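Local structure of trans-4-hydroxy-L-proline dehydratase (Clostridioides difficile 70-100-2010, 6VXC) at residues Phe285-Ile288 with Gly289-Glu293; Asp522-Ile525 with Glu526-Val530; Ala642-Asn645 with Glu646-Arg650; Lys712-His715 with Ile716-Gly719. The protein catalyses the radical-based dehydration of trans-4-hydroxy-L-proline to (S)-1-pyrroline-5-carboxylate, as a glycyl radical enzyme of anaerobic hydroxyproline breakdown. All coordinates share one frame; numbering follows the deposited sequence.

The four contacts follow one another along the chain, each within eight or nine consecutive residues. Contact 1 closes helix 276-293. Contact 2 lies inside helix 506-538, and contact 3 ends helix 630-647. Contact 4 sits in the loop between helix 703-711 and strand 724-726. It belongs to the glycine radical region of the sequence, the others to the PFL-like region. Contact 1 stands apart, its centre about 30 Å or more from the others. Contacts 2 and 3 have centres about 14 Å apart and share the salt bridge D522-R650. Contacts 3 and 4 have centres about 12 Å apart. There Y644 packs on K717 and brings the two regions together.

Contact 1 (Phe285-Ile288 with Gly289-Glu293); sequences FVHI and GVTTE
The imidazole of H287 carries the methyl CG2 of T291 over one face, one turn further along the same helix. The side chains of H287 and T291 cross at a slant, and CD2 of H287 lies 4.0 Å from OG1 of T291. Both belong to the C-terminal end of helix 276-293. Outside the segments, the H287 ring also stacks with W284 and meets the F338 ring roughly perpendicularly. Its ND1 is hydrogen-bonded to the hydroxyl of Y283, so ND1 is tied to the preceding turn.

The backbone keeps the i to i+4 pattern. G289 N bonds to F285 O, and V290 N bonds to V286 O with an N-H...O angle of 165°. Beside this bond, CG1 of V286 and CG1 of V290 pass at 4.4 Å, a loose apolar contact.

Two threonines then turn their hydroxyls back onto the helix. In T291, OG1 sits between the backbone N and the carbonyl carbon (chi1 63°), which brings it within 2.9 Å of H287 O. T291 N also bonds to H287 O, at 3.1 Å and from the opposite face of the carbonyl plane. One oxygen is thus gripped by two donors of one residue. The surroundings are buried: V290 touches L543 and M544 of helix 542-546, and T292 touches F72 and Y75 of helix 64-78.

T292 repeats the pattern. Its backbone N is shared between G289 O and a weak bond to I288 O, while T292 OG1 reaches I288 O at 2.7 Å, tilted 26° from the carbonyl plane.

Contact 2 (Asp522-Ile525 with Glu526-Val530); sequences DIKI and EGNAV
This contact is one stretch of regular alpha-helix inside the long helix 506-538, with a lysine and an asparagine four residues apart on its buried side. K524 leaves the helix with CG anti to the backbone N (chi1 174°), then bends at chi2 (63°), which carries its aliphatic chain past the N528 amide oxygen. CE and NZ of K524 each come to 3.3 Å from OD1 of N528. The NZ-OD1 bond is weak. Water 1 supports it, accepting from K524 NZ and lying 2.8 Å from N528 OD1, to which it can donate.

The stronger partners of the ammonium group lie outside the helix. Its three protons are shared among E171, in a salt bridge, T170 O, T468 O, the water and, weakly, N528 OD1.

Beneath these side chains the backbone keeps the i to i+4 bonds, of unequal length. N528 N meets K524 O at 2.8 Å, and A529 N meets I525 O at 2.8 Å. G527 N reaches I523 O at 3.3 Å, with an N-H...O angle of 175°. On another side of the helix, D522 is salt-bridged to R650, and I525 packs on R650 and on I570 of strand 565-573. The arrangement is a classic i to i+4 side-chain pair on an alpha-helix, here joining helix 506-538 to the loop with T170 and E171 and, through T468, to strand 463-472.

Contact 3 (Ala642-Asn645 with Glu646-Arg650); sequences AYYN and EVTGR
The ring of Y644 turns one face to T648. CB of T648 stands 4.2 Å from the centroid of the Y644 ring, 21° off its normal, in a CH-pi contact displaced toward the rim. The hydroxyl OG1 of T648 lies 3.3 Å from CD1 of Y644. The first torsion of Y644 is trans, with CG beside the carbonyl carbon, which brings the ring to the threonine.

That threonine also closes the helix. T648 OG1 and T648 N both donate to Y644 O, from opposite faces of its carbonyl plane; the OG1 bond is 2.8 Å long. Y643 and V647 behave differently: they lie side by side and point the same way, with CE1 of Y643 4.2 Å from CG2 of V647. The Y643 hydroxyl is hydrogen-bonded to I570 O, while V647 packs on Y658 and V660 of strand 657-661.

R650 comes back from the turn and grips E646 side-on. Its NE bonds to the backbone carbonyl O of E646 at 2.9 Å, in the carbonyl plane and nearly straight at 171°. Its NH2 forms a salt bridge of 2.7 Å with E646 OE2, which receives it on its anti lone pair. Both partners lie in the guanidinium plane, and so hold its rotation. OE2 also bonds to H518 of helix 506-538. Water 2 donates to N645 O and T648 O, at 2.9 Å from the latter.

The whole is a helix C-terminus running into a type II beta turn, V647 to R650, with G649 (phi 92°) at the third position, where such turns favour glycine.

Contact 4 (Lys712-His715 with Ile716-Gly719); sequences KMDH and IKTG
The backbone runs from M713 to T718 through an inverse gamma turn centred on D714 and then a short 3-10 turn. K717 N bonds to D714 O at 3.2 Å, and T718 N bonds to H715 O at 3.0 Å. Both are i to i+3 bonds, and each donor stands above the carbonyl plane.

T718 adds its hydroxyl to the second acceptor. A chi1 of 76° folds OG1 back over the turn, where it reaches H715 O at 2.9 Å, in the carbonyl plane and on a lone pair. OG1 in turn accepts from G720 N.

The extended chain of K717 runs past the carboxylate of D714. OD2 of D714 comes to 3.2 Å from CE of K717, while its salt bridge to NZ is long at 3.7 Å. Water 3 spans that gap, 2.7 Å from K717 NZ. The other oxygen, OD1, makes a weak bond to I716 N, which water 4 also bridges. The imidazole of H715 is held at both nitrogens, by C710 O and T721 OG1.

T718 lies about 9 Å, side chain to side chain, from E456, the probable proton acceptor. The arrangement is a 3-10 turn in the glycine radical region of the fold.

Contact 1 (Phe285-Ile288 with Gly289-Glu293)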
loop_
_atom_site.group_PDB
_atom_site.type_symbol
_atom_site.label_atom_id
_atom_site.label_comp_id
_atom_site.label_asym_id
_atom_site.label_seq_id
_atom_site.Cartn_x
_atom_site.Cartn_y
_atom_site.Cartn_z
ATOM N N PHE A 285 -12.309 12.630 9.587
ATOM C CA PHE A 285 -12.972 11.876 10.650
ATOM C C PHE A 285 -13.193 10.425 10.234
ATOM O O PHE A 285 -12.958 9.495 11.018
ATOM C CB PHE A 285 -14.308 12.534 11.014
ATOM C CG PHE A 285 -14.195 13.672 12.003
ATOM C CD1 PHE A 285 -13.176 13.699 12.954
ATOM C CD2 PHE A 285 -15.134 14.701 12.003
ATOM C CE1 PHE A 285 -13.079 14.746 13.874
ATOM C CE2 PHE A 285 -15.050 15.757 12.924
ATOM C CZ PHE A 285 -14.024 15.780 13.863
ATOM N N VAL A 286 -13.675 10.217 9.011
ATOM C CA VAL A 286 -13.846 8.864 8.491
ATOM C C VAL A 286 -12.503 8.139 8.470
ATOM O O VAL A 286 -12.413 6.963 8.825
ATOM C CB VAL A 286 -14.492 8.896 7.090
ATOM C CG1 VAL A 286 -14.516 7.499 6.478
ATOM C CG2 VAL A 286 -15.893 9.499 7.126
ATOM N N HIS A 287 -11.442 8.833 8.060
ATOM C CA HIS A 287 -10.103 8.244 8.064
ATOM C C HIS A 287 -9.696 7.795 9.469
ATOM O O HIS A 287 -9.304 6.642 9.673
ATOM C CB HIS A 287 -9.104 9.266 7.501
ATOM C CG HIS A 287 -7.697 8.771 7.401
ATOM N ND1 HIS A 287 -7.060 8.576 6.195
ATOM C CD2 HIS A 287 -6.779 8.489 8.357
ATOM C CE1 HIS A 287 -5.828 8.155 6.410
ATOM N NE2 HIS A 287 -5.626 8.103 7.713
ATOM N N ILE A 288 -9.826 8.681 10.458
ATOM C CA ILE A 288 -9.529 8.314 11.840
ATOM C C ILE A 288 -10.374 7.119 12.255
ATOM O O ILE A 288 -9.904 6.214 12.951
ATOM C CB ILE A 288 -9.766 9.511 12.781
ATOM C CG1 ILE A 288 -8.766 10.630 12.475
ATOM C CG2 ILE A 288 -9.654 9.087 14.248
ATOM C CD1 ILE A 288 -7.345 10.204 12.689
ATOM N N GLY A 289 -11.634 7.112 11.854
ATOM C CA GLY A 289 -12.533 6.036 12.195
ATOM C C GLY A 289 -12.106 4.682 11.666
ATOM O O GLY A 289 -11.959 3.734 12.450
ATOM N N VAL A 290 -11.906 4.561 10.349
ATOM C CA VAL A 290 -11.662 3.225 9.792
ATOM C C VAL A 290 -10.287 2.714 10.179
ATOM O O VAL A 290 -10.079 1.498 10.290
ATOM C CB VAL A 290 -11.873 3.201 8.270
ATOM C CG1 VAL A 290 -13.340 3.523 7.937
ATOM C CG2 VAL A 290 -10.882 4.157 7.546
ATOM N N THR A 291 -9.328 3.607 10.409
ATOM C CA THR A 291 -8.001 3.140 10.791
ATOM C C THR A 291 -7.857 2.918 12.289
ATOM O O THR A 291 -6.823 2.410 12.721
ATOM C CB THR A 291 -6.900 4.100 10.292
ATOM O OG1 THR A 291 -7.046 5.379 10.907
ATOM C CG2 THR A 291 -6.960 4.238 8.770
ATOM N N THR A 292 -8.838 3.308 13.098
ATOM C CA THR A 292 -8.853 2.851 14.479
ATOM C C THR A 292 -9.844 1.722 14.721
ATOM O O THR A 292 -9.709 1.019 15.719
ATOM C CB THR A 292 -9.121 4.013 15.459
ATOM O OG1 THR A 292 -10.334 4.687 15.127
ATOM C CG2 THR A 292 -7.942 4.991 15.497
ATOM N N GLU A 293 -10.822 1.530 13.836
ATOM C CA GLU A 293 -11.628 0.312 13.846
ATOM C C GLU A 293 -10.742 -0.932 13.725
ATOM O O GLU A 293 -10.880 -1.884 14.499
ATOM C CB GLU A 293 -12.657 0.371 12.707
ATOM C CG GLU A 293 -13.426 -0.921 12.464
ATOM C CD GLU A 293 -14.595 -0.791 11.455
ATOM O OE1 GLU A 293 -14.374 -0.377 10.290
ATOM O OE2 GLU A 293 -15.746 -1.131 11.837
#

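Contact 2 (Asp522-Ile525 with Glu526-Val530)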
loop_
_atom_site.group_PDB
_atom_site.type_symbol
_atom_site.label_atom_id
_atom_site.label_comp_id
_atom_site.label_asym_id
_atom_site.label_seq_id
_atom_site.Cartn_x
_atom_site.Cartn_y
_atom_site.Cartn_z
ATOM N N ASP A 522 -0.657 -23.202 -4.954
ATOM C CA ASP A 522 -1.650 -24.009 -4.245
ATOM C C ASP A 522 -1.485 -23.876 -2.730
ATOM O O ASP A 522 -2.470 -23.715 -2.004
ATOM C CB ASP A 522 -1.542 -25.478 -4.658
ATOM C CG ASP A 522 -2.353 -25.815 -5.902
ATOM O OD1 ASP A 522 -3.093 -24.953 -6.412
ATOM O OD2 ASP A 522 -2.253 -26.972 -6.369
ATOM N N ILE A 523 -0.242 -23.939 -2.238
ATOM C CA ILE A 523 0.006 -23.803 -0.800
ATOM C C ILE A 523 -0.480 -22.449 -0.298
ATOM O O ILE A 523 -1.131 -22.353 0.749
ATOM C CB ILE A 523 1.499 -23.998 -0.487
ATOM C CG1 ILE A 523 1.907 -25.451 -0.662
ATOM C CG2 ILE A 523 1.832 -23.500 0.929
ATOM C CD1 ILE A 523 3.395 -25.646 -0.427
ATOM N N LYS A 524 -0.109 -21.379 -1.010
ATOM C CA LYS A 524 -0.470 -20.022 -0.599
ATOM C C LYS A 524 -1.982 -19.828 -0.597
ATOM O O LYS A 524 -2.541 -19.234 0.325
ATOM C CB LYS A 524 0.206 -19.006 -1.521
ATOM C CG LYS A 524 -0.199 -17.547 -1.303
ATOM C CD LYS A 524 0.185 -17.047 0.082
ATOM C CE LYS A 524 -0.043 -15.539 0.199
ATOM N NZ LYS A 524 -0.019 -15.068 1.607
ATOM N N ILE A 525 -2.651 -20.297 -1.646
ATOM C CA ILE A 525 -4.088 -20.091 -1.789
ATOM C C ILE A 525 -4.852 -20.828 -0.692
ATOM O O ILE A 525 -5.815 -20.302 -0.130
ATOM C CB ILE A 525 -4.543 -20.546 -3.192
ATOM C CG1 ILE A 525 -3.876 -19.723 -4.305
ATOM C CG2 ILE A 525 -6.055 -20.476 -3.316
ATOM C CD1 ILE A 525 -4.555 -18.432 -4.626
ATOM N N GLU A 526 -4.432 -22.049 -0.362
ATOM C CA GLU A 526 -5.101 -22.788 0.708
ATOM C C GLU A 526 -5.014 -22.045 2.035
ATOM O O GLU A 526 -6.014 -21.903 2.739
ATOM C CB GLU A 526 -4.516 -24.196 0.834
ATOM C CG GLU A 526 -5.003 -24.923 2.073
ATOM C CD GLU A 526 -4.641 -26.412 2.091
ATOM O OE1 GLU A 526 -3.777 -26.840 1.298
ATOM O OE2 GLU A 526 -5.202 -27.139 2.939
ATOM N N GLY A 527 -3.828 -21.548 2.381
ATOM C CA GLY A 527 -3.714 -20.698 3.554
ATOM C C GLY A 527 -4.546 -19.431 3.435
ATOM O O GLY A 527 -5.230 -19.038 4.379
ATOM N N ASN A 528 -4.512 -18.787 2.267
ATOM C CA ASN A 528 -5.332 -17.593 2.047
ATOM C C ASN A 528 -6.807 -17.860 2.337
ATOM O O ASN A 528 -7.489 -17.019 2.929
ATOM C CB ASN A 528 -5.195 -17.116 0.603
ATOM C CG ASN A 528 -3.915 -16.347 0.341
ATOM O OD1 ASN A 528 -3.097 -16.129 1.237
ATOM N ND2 ASN A 528 -3.711 -15.978 -0.926
ATOM N N ALA A 529 -7.328 -19.005 1.884
ATOM C CA ALA A 529 -8.754 -19.286 2.069
ATOM C C ALA A 529 -9.098 -19.400 3.545
ATOM O O ALA A 529 -10.087 -18.830 4.008
ATOM C CB ALA A 529 -9.158 -20.556 1.313
ATOM N N VAL A 530 -8.281 -20.131 4.303
ATOM C CA VAL A 530 -8.442 -20.170 5.754
ATOM C C VAL A 530 -8.422 -18.760 6.330
ATOM O O VAL A 530 -9.237 -18.411 7.193
ATOM C CB VAL A 530 -7.354 -21.054 6.393
ATOM C CG1 VAL A 530 -7.350 -20.895 7.911
ATOM C CG2 VAL A 530 -7.567 -22.530 6.012
HETATM O O HOH W 1 -1.446 -17.547 3.051
#

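Contact 3 (Ala642-Asn645 with Glu646-Arg650)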
loop_
_atom_site.group_PDB
_atom_site.type_symbol
_atom_site.label_atom_id
_atom_site.label_comp_id
_atom_site.label_asym_id
_atom_site.label_seq_id
_atom_site.Cartn_x
_atom_site.Cartn_y
_atom_site.Cartn_z
ATOM N N ALA A 642 2.768 -17.493 -17.291
ATOM C CA ALA A 642 2.626 -18.636 -16.397
ATOM C C ALA A 642 2.101 -18.193 -15.044
ATOM O O ALA A 642 1.224 -18.847 -14.467
ATOM C CB ALA A 642 3.962 -19.361 -16.237
ATOM N N TYR A 643 2.634 -17.080 -14.528
ATOM C CA TYR A 643 2.179 -16.539 -13.249
ATOM C C TYR A 643 0.728 -16.089 -13.325
ATOM O O TYR A 643 -0.101 -16.462 -12.484
ATOM C CB TYR A 643 3.092 -15.380 -12.837
ATOM C CG TYR A 643 2.803 -14.807 -11.476
ATOM C CD1 TYR A 643 2.930 -15.585 -10.334
ATOM C CD2 TYR A 643 2.452 -13.471 -11.319
ATOM C CE1 TYR A 643 2.699 -15.060 -9.075
ATOM C CE2 TYR A 643 2.209 -12.938 -10.060
ATOM C CZ TYR A 643 2.335 -13.737 -8.941
ATOM O OH TYR A 643 2.107 -13.238 -7.676
ATOM N N TYR A 644 0.405 -15.296 -14.341
ATOM C CA TYR A 644 -0.973 -14.885 -14.574
ATOM C C TYR A 644 -1.899 -16.094 -14.661
ATOM O O TYR A 644 -2.959 -16.124 -14.029
ATOM C CB TYR A 644 -1.051 -14.072 -15.863
ATOM C CG TYR A 644 -2.441 -13.854 -16.399
ATOM C CD1 TYR A 644 -3.222 -12.811 -15.928
ATOM C CD2 TYR A 644 -2.968 -14.682 -17.385
ATOM C CE1 TYR A 644 -4.492 -12.601 -16.402
ATOM C CE2 TYR A 644 -4.259 -14.482 -17.870
ATOM C CZ TYR A 644 -5.011 -13.428 -17.368
ATOM O OH TYR A 644 -6.280 -13.191 -17.808
ATOM N N ASN A 645 -1.504 -17.109 -15.437
ATOM C CA ASN A 645 -2.363 -18.269 -15.658
ATOM C C ASN A 645 -2.529 -19.108 -14.401
ATOM O O ASN A 645 -3.611 -19.652 -14.164
ATOM C CB ASN A 645 -1.797 -19.145 -16.779
ATOM C CG ASN A 645 -2.053 -18.578 -18.172
ATOM O OD1 ASN A 645 -3.066 -17.943 -18.421
ATOM N ND2 ASN A 645 -1.128 -18.824 -19.083
ATOM N N GLU A 646 -1.488 -19.206 -13.581
ATOM C CA GLU A 646 -1.558 -20.038 -12.387
ATOM C C GLU A 646 -2.461 -19.435 -11.317
ATOM O O GLU A 646 -3.116 -20.178 -10.572
ATOM C CB GLU A 646 -0.154 -20.253 -11.840
ATOM C CG GLU A 646 -0.075 -21.231 -10.702
ATOM C CD GLU A 646 -0.577 -22.589 -11.102
ATOM O OE1 GLU A 646 -0.118 -23.115 -12.145
ATOM O OE2 GLU A 646 -1.432 -23.121 -10.371
ATOM N N VAL A 647 -2.536 -18.110 -11.243
ATOM C CA VAL A 647 -3.237 -17.429 -10.160
ATOM C C VAL A 647 -4.642 -16.986 -10.565
ATOM O O VAL A 647 -5.594 -17.168 -9.808
ATOM C CB VAL A 647 -2.403 -16.235 -9.643
ATOM C CG1 VAL A 647 -3.228 -15.404 -8.654
ATOM C CG2 VAL A 647 -1.149 -16.732 -8.986
ATOM N N THR A 648 -4.790 -16.391 -11.751
ATOM C CA THR A 648 -5.993 -15.625 -12.080
ATOM C C THR A 648 -7.236 -16.504 -12.267
ATOM O O THR A 648 -7.220 -17.493 -13.004
ATOM C CB THR A 648 -5.753 -14.814 -13.356
ATOM O OG1 THR A 648 -4.594 -13.988 -13.197
ATOM C CG2 THR A 648 -6.959 -13.943 -13.672
ATOM N N GLY A 649 -8.345 -16.089 -11.666
ATOM C CA GLY A 649 -9.594 -16.800 -11.824
ATOM C C GLY A 649 -9.858 -17.848 -10.768
ATOM O O GLY A 649 -10.953 -18.408 -10.738
ATOM N N ARG A 650 -8.893 -18.143 -9.912
ATOM C CA ARG A 650 -9.198 -18.984 -8.775
ATOM C C ARG A 650 -10.236 -18.278 -7.905
ATOM O O ARG A 650 -10.133 -17.070 -7.691
ATOM C CB ARG A 650 -7.951 -19.266 -7.943
ATOM C CG ARG A 650 -6.872 -20.053 -8.630
ATOM C CD ARG A 650 -5.698 -20.126 -7.698
ATOM N NE ARG A 650 -4.612 -20.931 -8.240
ATOM C CZ ARG A 650 -4.221 -22.107 -7.755
ATOM N NH1 ARG A 650 -4.834 -22.638 -6.706
ATOM N NH2 ARG A 650 -3.203 -22.740 -8.316
HETATM O O HOH W 2 -6.192 -18.941 -15.278
#

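Contact 4 (Lys712-His715 with Ile716-Gly719)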
loop_
_atom_site.group_PDB
_atom_site.type_symbol
_atom_site.label_atom_id
_atom_site.label_comp_id
_atom_site.label_asym_id
_atom_site.label_seq_id
_atom_site.Cartn_x
_atom_site.Cartn_y
_atom_site.Cartn_z
ATOM N N LYS A 712 5.903 -5.008 -23.176
ATOM C CA LYS A 712 5.617 -6.336 -23.707
ATOM C C LYS A 712 4.904 -7.220 -22.691
ATOM O O LYS A 712 4.373 -8.269 -23.064
ATOM C CB LYS A 712 6.917 -6.996 -24.184
ATOM C CG LYS A 712 7.592 -6.245 -25.332
ATOM C CD LYS A 712 8.975 -6.818 -25.646
ATOM C CE LYS A 712 9.734 -5.928 -26.635
ATOM N NZ LYS A 712 11.091 -6.498 -26.901
ATOM N N MET A 713 4.901 -6.814 -21.427
ATOM C CA MET A 713 4.043 -7.393 -20.410
ATOM C C MET A 713 2.628 -6.837 -20.578
ATOM O O MET A 713 2.446 -5.643 -20.828
ATOM C CB MET A 713 4.613 -7.057 -19.029
ATOM C CG MET A 713 3.893 -7.635 -17.843
ATOM S SD MET A 713 4.612 -7.096 -16.280
ATOM C CE MET A 713 6.056 -8.154 -16.222
ATOM N N ASP A 714 1.621 -7.705 -20.452
ATOM C CA ASP A 714 0.243 -7.267 -20.691
ATOM C C ASP A 714 -0.309 -6.657 -19.404
ATOM O O ASP A 714 -0.936 -7.326 -18.583
ATOM C CB ASP A 714 -0.630 -8.412 -21.196
ATOM C CG ASP A 714 -1.926 -7.905 -21.828
ATOM O OD1 ASP A 714 -2.174 -6.683 -21.754
ATOM O OD2 ASP A 714 -2.681 -8.705 -22.411
ATOM N N HIS A 715 -0.091 -5.352 -19.245
ATOM C CA HIS A 715 -0.531 -4.660 -18.042
ATOM C C HIS A 715 -2.040 -4.732 -17.856
ATOM O O HIS A 715 -2.516 -4.748 -16.720
ATOM C CB HIS A 715 -0.061 -3.202 -18.088
ATOM C CG HIS A 715 1.414 -3.078 -18.273
ATOM N ND1 HIS A 715 2.284 -2.991 -17.215
ATOM C CD2 HIS A 715 2.181 -3.103 -19.390
ATOM C CE1 HIS A 715 3.527 -2.958 -17.667
ATOM N NE2 HIS A 715 3.491 -3.019 -18.985
ATOM N N ILE A 716 -2.803 -4.806 -18.948
ATOM C CA ILE A 716 -4.254 -4.756 -18.819
ATOM C C ILE A 716 -4.788 -5.958 -18.050
ATOM O O ILE A 716 -5.845 -5.871 -17.415
ATOM C CB ILE A 716 -4.920 -4.631 -20.199
ATOM C CG1 ILE A 716 -4.340 -3.447 -20.970
ATOM C CG2 ILE A 716 -6.431 -4.528 -20.043
ATOM C CD1 ILE A 716 -4.266 -2.194 -20.162
ATOM N N LYS A 717 -4.080 -7.086 -18.095
ATOM C CA LYS A 717 -4.470 -8.318 -17.408
ATOM C C LYS A 717 -4.041 -8.366 -15.949
ATOM O O LYS A 717 -4.240 -9.398 -15.307
ATOM C CB LYS A 717 -3.896 -9.525 -18.148
ATOM C CG LYS A 717 -4.519 -9.744 -19.506
ATOM C CD LYS A 717 -3.912 -10.959 -20.204
ATOM C CE LYS A 717 -4.540 -11.135 -21.584
ATOM N NZ LYS A 717 -3.867 -12.200 -22.365
ATOM N N THR A 718 -3.470 -7.291 -15.412
ATOM C CA THR A 718 -3.041 -7.234 -14.023
ATOM C C THR A 718 -3.881 -6.226 -13.247
ATOM O O THR A 718 -4.679 -5.468 -13.806
ATOM C CB THR A 718 -1.574 -6.826 -13.897
ATOM O OG1 THR A 718 -1.457 -5.417 -14.132
ATOM C CG2 THR A 718 -0.671 -7.601 -14.880
ATOM N N GLY A 719 -3.662 -6.209 -11.934
ATOM C CA GLY A 719 -4.147 -5.137 -11.094
ATOM C C GLY A 719 -3.053 -4.129 -10.793
ATOM O O GLY A 719 -3.050 -3.518 -9.720
HETATM O O HOH W 3 -1.561 -11.158 -23.218
HETATM O O HOH W 4 -1.200 -3.807 -21.582
#